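Local coordinates for outer membrane protein TP0453 (Treponema pallidum, PDB 3K8G) that may take part in ligand transport at the treponemal outer membrane and alters membrane permeability at acidic pH, at residues D20-F25 with D141-P146; R69-G74 with S135-P140. All coordinates share one frame; numbering follows the deposited sequence.

Both contacts join one face of the antiparallel strands that build the U-shaped beta-half-barrel to the connection running from helix 130-135 to helix 147-153. Their centres lie about 13 Å apart. Along the chain the order is 20-25, 69-74, 135-140, 141-146, which places interaction 2 within the span that interaction 1 closes. Strand 54-62 separates strands 21-26 and 67-74, pairing antiparallel with each, while segments 135-140 and 141-146 follow each other directly. The contacts touch where Asp141 CG packs 3.5 Å from Arg136 CD. One continuous connection is thus laid over two strands of the half-barrel that flank strand 54-62, meeting them through a few side chains, with no hydrogen bond between the paired segments.

Interaction 1 of 2, residues D20-F25 with D141-P146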
ATOM      1  N   ASP A  20      -8.509  -1.055  -6.130  1.00 11.25           N
ATOM      2  CA  ASP A  20      -9.288  -0.121  -5.304  1.00 11.11           C
ATOM      3  C   ASP A  20      -8.421   0.828  -4.476  1.00 10.46           C
ATOM      4  O   ASP A  20      -8.856   1.953  -4.161  1.00 10.35           O
ATOM      5  CB  ASP A  20     -10.177  -0.932  -4.404  1.00 11.64           C
ATOM      6  CG  ASP A  20     -11.136  -1.771  -5.202  1.00 16.74           C
ATOM      7  OD1 ASP A  20     -12.152  -1.206  -5.578  1.00 15.19           O
ATOM      8  OD2 ASP A  20     -10.848  -2.946  -5.528  1.00 16.49           O
ATOM      9  N   VAL A  21      -7.224   0.360  -4.074  1.00  8.02           N
ATOM     10  CA  VAL A  21      -6.265   1.193  -3.286  1.00 10.80           C
ATOM     11  C   VAL A  21      -4.857   0.970  -3.821  1.00 11.63           C
ATOM     12  O   VAL A  21      -4.497  -0.181  -4.084  1.00 10.01           O
ATOM     13  CB  VAL A  21      -6.243   0.827  -1.770  1.00 10.49           C
ATOM     14  CG1 VAL A  21      -5.235   1.694  -0.992  1.00  9.80           C
ATOM     15  CG2 VAL A  21      -7.657   0.942  -1.150  1.00  8.68           C
ATOM     16  N   TYR A  22      -4.100   2.062  -4.042  1.00  6.32           N
ATOM     17  CA  TYR A  22      -2.692   1.948  -4.376  1.00  7.12           C
ATOM     18  C   TYR A  22      -1.927   2.482  -3.180  1.00  6.92           C
ATOM     19  O   TYR A  22      -2.378   3.446  -2.545  1.00  7.58           O
ATOM     20  CB  TYR A  22      -2.332   2.757  -5.647  1.00  7.27           C
ATOM     21  CG  TYR A  22      -2.805   2.025  -6.884  1.00  8.60           C
ATOM     22  CD1 TYR A  22      -2.040   0.977  -7.446  1.00  7.56           C
ATOM     23  CD2 TYR A  22      -4.037   2.357  -7.466  1.00  8.83           C
ATOM     24  CE1 TYR A  22      -2.508   0.284  -8.601  1.00 10.10           C
ATOM     25  CE2 TYR A  22      -4.523   1.632  -8.621  1.00 11.01           C
ATOM     26  CZ  TYR A  22      -3.746   0.633  -9.157  1.00 11.57           C
ATOM     27  OH  TYR A  22      -4.243  -0.076 -10.218  1.00  9.90           O
ATOM     28  N   LEU A  23      -0.771   1.865  -2.895  1.00  8.72           N
ATOM     29  CA  LEU A  23       0.017   2.217  -1.713  1.00  9.73           C
ATOM     30  C   LEU A  23       1.489   2.322  -2.075  1.00 10.04           C
ATOM     31  O   LEU A  23       1.996   1.592  -2.919  1.00  8.66           O
ATOM     32  CB  LEU A  23      -0.127   1.148  -0.610  1.00 12.02           C
ATOM     33  CG  LEU A  23      -1.544   0.742  -0.195  1.00 15.36           C
ATOM     34  CD1 LEU A  23      -2.064  -0.413  -1.128  1.00 15.06           C
ATOM     35  CD2 LEU A  23      -1.545   0.278   1.291  1.00 17.20           C
ATOM     36  N   TYR A  24       2.185   3.259  -1.450  1.00  9.97           N
ATOM     37  CA  TYR A  24       3.616   3.292  -1.582  1.00 10.61           C
ATOM     38  C   TYR A  24       4.224   3.588  -0.193  1.00 13.10           C
ATOM     39  O   TYR A  24       3.857   4.575   0.450  1.00  9.56           O
ATOM     40  CB  TYR A  24       4.005   4.374  -2.604  1.00 10.89           C
ATOM     41  CG  TYR A  24       5.471   4.684  -2.567  1.00 10.03           C
ATOM     42  CD1 TYR A  24       6.399   3.833  -3.142  1.00 14.41           C
ATOM     43  CD2 TYR A  24       5.926   5.849  -1.942  1.00 12.82           C
ATOM     44  CE1 TYR A  24       7.799   4.138  -3.086  1.00 13.32           C
ATOM     45  CE2 TYR A  24       7.311   6.163  -1.866  1.00 15.32           C
ATOM     46  CZ  TYR A  24       8.220   5.318  -2.456  1.00 17.71           C
ATOM     47  OH  TYR A  24       9.557   5.657  -2.380  1.00 17.83           O
ATOM     48  N   PHE A  25       5.149   2.729   0.251  1.00 12.88           N
ATOM     49  CA  PHE A  25       5.828   2.914   1.546  1.00 16.64           C
ATOM     50  C   PHE A  25       7.352   2.927   1.334  1.00 17.43           C
ATOM     51  O   PHE A  25       7.914   1.880   1.043  1.00 16.69           O
ATOM     52  CB  PHE A  25       5.585   1.707   2.452  1.00 15.68           C
ATOM     53  CG  PHE A  25       4.140   1.473   2.844  1.00 20.09           C
ATOM     54  CD1 PHE A  25       3.671   1.877   4.090  1.00 19.55           C
ATOM     55  CD2 PHE A  25       3.287   0.760   2.014  1.00 24.15           C
ATOM     56  CE1 PHE A  25       2.357   1.642   4.481  1.00 23.76           C
ATOM     57  CE2 PHE A  25       1.966   0.521   2.396  1.00 25.98           C
ATOM     58  CZ  PHE A  25       1.501   0.958   3.620  1.00 23.51           C
ATOM     59  N   ASP A 141       1.022  -3.254 -16.873  1.00  9.18           N
ATOM     60  CA  ASP A 141      -0.226  -2.506 -16.935  1.00  9.19           C
ATOM     61  C   ASP A 141       0.102  -1.004 -16.860  1.00  9.02           C
ATOM     62  O   ASP A 141       1.245  -0.623 -16.622  1.00  9.38           O
ATOM     63  CB  ASP A 141      -1.110  -2.877 -15.741  1.00  7.99           C
ATOM     64  CG  ASP A 141      -1.924  -4.157 -15.968  1.00 15.84           C
ATOM     65  OD1 ASP A 141      -1.845  -4.711 -17.084  1.00 16.78           O
ATOM     66  OD2 ASP A 141      -2.629  -4.592 -15.010  1.00 11.76           O
ATOM     67  N   ARG A 142      -0.909  -0.171 -17.049  1.00  8.98           N
ATOM     68  CA  ARG A 142      -0.736   1.282 -17.097  1.00 10.94           C
ATOM     69  C   ARG A 142      -1.777   1.976 -16.200  1.00 10.46           C
ATOM     70  O   ARG A 142      -2.656   2.699 -16.698  1.00 11.61           O
ATOM     71  CB  ARG A 142      -0.803   1.737 -18.582  1.00 15.13           C
ATOM     72  CG  ARG A 142       0.083   0.776 -19.508  1.00 15.52           C
ATOM     73  CD  ARG A 142      -0.114   0.918 -21.029  1.00 24.98           C
ATOM     74  NE  ARG A 142       0.295   2.256 -21.417  1.00 33.34           N
ATOM     75  CZ  ARG A 142       1.559   2.687 -21.407  1.00 37.35           C
ATOM     76  NH1 ARG A 142       2.556   1.841 -21.104  1.00 31.48           N
ATOM     77  NH2 ARG A 142       1.819   3.969 -21.717  1.00 32.02           N
ATOM     78  N   PRO A 143      -1.698   1.758 -14.861  1.00 10.08           N
ATOM     79  CA  PRO A 143      -2.625   2.452 -13.957  1.00 10.34           C
ATOM     80  C   PRO A 143      -2.407   3.986 -14.006  1.00 14.08           C
ATOM     81  O   PRO A 143      -1.304   4.446 -14.342  1.00 11.50           O
ATOM     82  CB  PRO A 143      -2.228   1.932 -12.568  1.00 11.26           C
ATOM     83  CG  PRO A 143      -0.852   1.463 -12.708  1.00  8.63           C
ATOM     84  CD  PRO A 143      -0.732   0.916 -14.115  1.00  8.50           C
ATOM     85  N   GLN A 144      -3.462   4.736 -13.702  1.00 13.69           N
ATOM     86  CA  GLN A 144      -3.418   6.193 -13.613  1.00 17.19           C
ATOM     87  C   GLN A 144      -3.381   6.626 -12.158  1.00 15.20           C
ATOM     88  O   GLN A 144      -4.212   6.199 -11.356  1.00 14.37           O
ATOM     89  CB  GLN A 144      -4.646   6.797 -14.280  1.00 18.65           C
ATOM     90  CG  GLN A 144      -4.815   6.436 -15.756  1.00 26.80           C
ATOM     91  CD  GLN A 144      -6.250   6.698 -16.210  1.00 40.72           C
ATOM     92  OE1 GLN A 144      -7.192   6.127 -15.660  1.00 49.05           O
ATOM     93  NE2 GLN A 144      -6.422   7.568 -17.194  1.00 44.06           N
ATOM     94  N   LEU A 145      -2.379   7.420 -11.795  1.00 11.70           N
ATOM     95  CA  LEU A 145      -2.186   7.803 -10.413  1.00 12.12           C
ATOM     96  C   LEU A 145      -2.029   9.315 -10.326  1.00 10.82           C
ATOM     97  O   LEU A 145      -1.572   9.932 -11.279  1.00 10.07           O
ATOM     98  CB  LEU A 145      -0.914   7.158  -9.819  1.00 10.73           C
ATOM     99  CG  LEU A 145      -0.906   5.710  -9.265  1.00 21.00           C
ATOM    100  CD1 LEU A 145      -2.042   5.491  -8.207  1.00 20.15           C
ATOM    101  CD2 LEU A 145      -1.012   4.713 -10.367  1.00 13.84           C
ATOM    102  N   PRO A 146      -2.371   9.910  -9.158  1.00 12.41           N
ATOM    103  CA  PRO A 146      -2.291  11.375  -9.107  1.00 12.84           C
ATOM    104  C   PRO A 146      -0.835  11.864  -9.051  1.00 10.86           C
ATOM    105  O   PRO A 146       0.045  11.098  -8.717  1.00  9.71           O
ATOM    106  CB  PRO A 146      -3.035  11.756  -7.826  1.00 13.80           C
ATOM    107  CG  PRO A 146      -3.139  10.541  -7.015  1.00 17.61           C
ATOM    108  CD  PRO A 146      -3.002   9.320  -7.949  1.00 10.94           C
TER
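Tyr22 reaches from strand 21-26 to two residues of the connection before helix 147-153, and its two ends meet different partners. At the ring's root, Leu145 CD1 lies 3.8 Å from Tyr22 CB and equally near CG and CD2; at its far end, Pro143 CB comes within 3.7 Å of Tyr22 OH and 4.0 Å of CZ. Both approach the ring obliquely, and each side chain crosses that of Tyr22 at about a right angle. With CG anti to the carbonyl carbon (chi1 -83°), the end of Leu145 swings nearer to the strand than its CB direction alone would bring it, and CD1 makes the contact. The backbones stay well apart, with the CA atoms of Tyr22 and Leu145 8.4 Å from each other.

The next shell fixes the ring. Tyr22 OH hydrogen-bonds with Gly16 O and Ala19 N in the link between helix 11-15 and strand 21-26, while Phe149 of helix 147-153 and Ala60 of strand 54-62 pack against the side chain. On the opposing segment, Asp141 OD2 accepts from Ser17 N, which ties the connection to that same link, and Pro146 stands at the N-cap of helix 147-153.

No hydrogen bond crosses between 20-25 and 141-146, and they bury 131 Å² together. The contact is therefore apolar, while the phenol oxygen beside Pro143 has its polar partners in that link.

Interaction 2 of 2, residues R69-G74 with S135-P140; sequences RLFGSG and SRLVNP
Arg69 and Phe71, two residues apart on strand 67-74 of the beta-half-barrel, meet Arg136 and Leu137 in the connection between helices 130-135 and 147-153. The CA atoms of Phe71 and Leu137 are 10.9 Å apart, so side chains bridge the gap, and the four that touch are all buried. Together the two segments bury 120 Å², and no hydrogen bond passes between them.

The polar half brings two guanidinium groups together. Arg69 NH1 lies 3.4 Å from Arg136 NH2, two donors that cannot bond to each other; the planes are 32° apart and each approach is oblique. Arg69 is extended from CG to NE, whereas Arg136 bends at chi3 (-64°), which turns its end across the arginine opposite. Arg136 NH2 is also 3.8 Å from Arg69 CD, so it lies against the aliphatic part of that chain as well. Surrounding acceptors probably offset the like charges: Arg136 NH2 forms a salt bridge with Glu128 OE1 and Arg69 NH2 one with Glu67 OE2. Both arginines also reach the backbone of helix 11-15, Arg69 NH1 donating to Val15 O and Arg136 NE to Val14 O, and Glu128 OE1 makes a long, weak ion pair with Arg69 NE.

Within the connection, Ser135 O accepts from both Val138 N (3.1 Å) and Asn139 N (3.0 Å), closing a compact turn over residues 136-138.

The apolar half is smaller. Val14 and Val15 of helix 11-15 and Phe117 of strand 117-123 surround the Phe71 ring. With CG anti to the backbone N (chi1 -178°), Phe71 extends its ring toward the connection, and CE1 is the atom that reaches Leu137. Leu137 sends one methyl to the ring's edge: CD2 sits near the ring plane, 4.1 Å from Phe71 CE1.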
ATOM      1  N   ARG A  69      -1.326  -7.060  -3.884  1.00  9.96           N
ATOM      2  CA  ARG A  69      -0.183  -7.413  -4.705  1.00  9.62           C
ATOM      3  C   ARG A  69       0.862  -6.399  -4.397  1.00 10.76           C
ATOM      4  O   ARG A  69       0.563  -5.205  -4.431  1.00 10.24           O
ATOM      5  CB  ARG A  69      -0.536  -7.336  -6.183  1.00 10.49           C
ATOM      6  CG  ARG A  69      -1.760  -8.236  -6.561  1.00 11.76           C
ATOM      7  CD  ARG A  69      -1.940  -8.265  -8.097  1.00 12.17           C
ATOM      8  NE  ARG A  69      -3.302  -8.728  -8.392  1.00 11.13           N
ATOM      9  CZ  ARG A  69      -4.022  -8.325  -9.425  1.00 11.03           C
ATOM     10  NH1 ARG A  69      -3.523  -7.447 -10.309  1.00  9.43           N
ATOM     11  NH2 ARG A  69      -5.249  -8.792  -9.576  1.00  9.11           N
ATOM     12  N   LEU A  70       2.084  -6.862  -4.121  1.00 11.87           N
ATOM     13  CA  LEU A  70       3.128  -5.983  -3.613  1.00  9.99           C
ATOM     14  C   LEU A  70       4.395  -6.190  -4.415  1.00  9.72           C
ATOM     15  O   LEU A  70       4.764  -7.301  -4.770  1.00 11.62           O
ATOM     16  CB  LEU A  70       3.430  -6.285  -2.125  1.00 12.36           C
ATOM     17  CG  LEU A  70       2.210  -6.254  -1.194  1.00 18.67           C
ATOM     18  CD1 LEU A  70       2.437  -7.039   0.072  1.00 26.44           C
ATOM     19  CD2 LEU A  70       1.874  -4.779  -0.912  1.00 17.87           C
ATOM     20  N   PHE A  71       5.084  -5.098  -4.662  1.00 10.52           N
ATOM     21  CA  PHE A  71       6.346  -5.139  -5.326  1.00 11.87           C
ATOM     22  C   PHE A  71       7.375  -4.388  -4.481  1.00 13.06           C
ATOM     23  O   PHE A  71       7.134  -3.253  -4.075  1.00 11.78           O
ATOM     24  CB  PHE A  71       6.201  -4.508  -6.716  1.00 11.35           C
ATOM     25  CG  PHE A  71       7.465  -4.533  -7.525  1.00 12.12           C
ATOM     26  CD1 PHE A  71       7.655  -5.495  -8.513  1.00 18.45           C
ATOM     27  CD2 PHE A  71       8.451  -3.567  -7.319  1.00 14.42           C
ATOM     28  CE1 PHE A  71       8.823  -5.504  -9.297  1.00 15.00           C
ATOM     29  CE2 PHE A  71       9.642  -3.581  -8.085  1.00 18.99           C
ATOM     30  CZ  PHE A  71       9.807  -4.537  -9.074  1.00 12.61           C
ATOM     31  N   GLY A  72       8.498  -5.049  -4.206  1.00 12.11           N
ATOM     32  CA  GLY A  72       9.562  -4.446  -3.361  1.00 14.17           C
ATOM     33  C   GLY A  72      10.857  -4.232  -4.131  1.00 12.87           C
ATOM     34  O   GLY A  72      11.231  -5.081  -4.920  1.00 11.60           O
ATOM     35  N   SER A  73      11.507  -3.070  -3.951  1.00 14.95           N
ATOM     36  CA  SER A  73      12.856  -2.863  -4.487  1.00 18.07           C
ATOM     37  C   SER A  73      13.766  -3.024  -3.299  1.00 16.56           C
ATOM     38  O   SER A  73      13.503  -2.435  -2.245  1.00 15.26           O
ATOM     39  CB  SER A  73      13.048  -1.445  -5.041  1.00 18.85           C
ATOM     40  OG  SER A  73      12.042  -1.167  -5.998  1.00 31.97           O
ATOM     41  N   GLY A  74      14.818  -3.825  -3.455  1.00 16.43           N
ATOM     42  CA  GLY A  74      15.749  -4.035  -2.355  1.00 18.55           C
ATOM     43  C   GLY A  74      16.976  -4.798  -2.807  1.00 19.29           C
ATOM     44  O   GLY A  74      17.361  -4.756  -3.976  1.00 16.07           O
ATOM     45  N   SER A 135       4.358 -11.789 -15.515  1.00 13.69           N
ATOM     46  CA  SER A 135       4.266 -11.441 -16.946  1.00 11.58           C
ATOM     47  C   SER A 135       4.263  -9.899 -17.181  1.00 11.68           C
ATOM     48  O   SER A 135       4.603  -9.414 -18.282  1.00  9.12           O
ATOM     49  CB  SER A 135       3.024 -12.037 -17.594  1.00 11.44           C
ATOM     50  OG  SER A 135       1.862 -11.330 -17.188  1.00 11.89           O
ATOM     51  N   ARG A 136       3.880  -9.153 -16.143  1.00  8.79           N
ATOM     52  CA  ARG A 136       3.854  -7.696 -16.207  1.00 10.58           C
ATOM     53  C   ARG A 136       5.255  -7.072 -16.045  1.00 10.48           C
ATOM     54  O   ARG A 136       5.425  -5.867 -16.206  1.00 11.43           O
ATOM     55  CB  ARG A 136       2.811  -7.113 -15.241  1.00  9.36           C
ATOM     56  CG  ARG A 136       1.344  -7.515 -15.667  1.00 11.24           C
ATOM     57  CD  ARG A 136       0.238  -6.658 -14.955  1.00  6.56           C
ATOM     58  NE  ARG A 136       0.277  -6.909 -13.522  1.00 13.24           N
ATOM     59  CZ  ARG A 136      -0.464  -7.845 -12.908  1.00 13.08           C
ATOM     60  NH1 ARG A 136      -1.313  -8.579 -13.635  1.00 11.40           N
ATOM     61  NH2 ARG A 136      -0.369  -8.011 -11.575  1.00  5.47           N
ATOM     62  N   LEU A 137       6.241  -7.894 -15.719  1.00 14.52           N
ATOM     63  CA  LEU A 137       7.655  -7.480 -15.840  1.00 15.61           C
ATOM     64  C   LEU A 137       8.045  -7.226 -17.280  1.00 17.56           C
ATOM     65  O   LEU A 137       8.954  -6.404 -17.538  1.00 20.02           O
ATOM     66  CB  LEU A 137       8.609  -8.525 -15.210  1.00 14.73           C
ATOM     67  CG  LEU A 137       8.493  -8.738 -13.687  1.00 15.59           C
ATOM     68  CD1 LEU A 137       9.300  -9.969 -13.281  1.00 18.05           C
ATOM     69  CD2 LEU A 137       8.946  -7.515 -12.886  1.00 17.96           C
ATOM     70  N   VAL A 138       7.364  -7.908 -18.208  1.00 15.47           N
ATOM     71  CA  VAL A 138       7.631  -7.844 -19.654  1.00 18.70           C
ATOM     72  C   VAL A 138       6.619  -6.923 -20.299  1.00 17.68           C
ATOM     73  O   VAL A 138       6.971  -6.095 -21.141  1.00 17.73           O
ATOM     74  CB  VAL A 138       7.489  -9.272 -20.336  1.00 18.12           C
ATOM     75  CG1 VAL A 138       7.639  -9.197 -21.886  1.00 20.47           C
ATOM     76  CG2 VAL A 138       8.471 -10.255 -19.743  1.00 21.66           C
ATOM     77  N   ASN A 139       5.346  -7.070 -19.912  1.00 16.76           N
ATOM     78  CA  ASN A 139       4.273  -6.244 -20.460  1.00 15.01           C
ATOM     79  C   ASN A 139       3.456  -5.562 -19.351  1.00 14.35           C
ATOM     80  O   ASN A 139       2.423  -6.103 -18.925  1.00 12.69           O
ATOM     81  CB  ASN A 139       3.339  -7.098 -21.367  1.00 18.18           C
ATOM     82  CG  ASN A 139       4.059  -7.665 -22.621  1.00 19.89           C
ATOM     83  OD1 ASN A 139       4.132  -8.868 -22.788  1.00 20.09           O
ATOM     84  ND2 ASN A 139       4.590  -6.793 -23.480  1.00 18.01           N
ATOM     85  N   PRO A 140       3.899  -4.384 -18.858  1.00 11.14           N
ATOM     86  CA  PRO A 140       3.252  -3.864 -17.646  1.00 10.55           C
ATOM     87  C   PRO A 140       1.859  -3.283 -17.911  1.00 11.76           C
ATOM     88  O   PRO A 140       1.557  -2.867 -19.042  1.00  9.00           O
ATOM     89  CB  PRO A 140       4.200  -2.737 -17.193  1.00 10.77           C
ATOM     90  CG  PRO A 140       4.850  -2.251 -18.521  1.00 10.94           C
ATOM     91  CD  PRO A 140       5.108  -3.599 -19.211  1.00 14.59           C
TER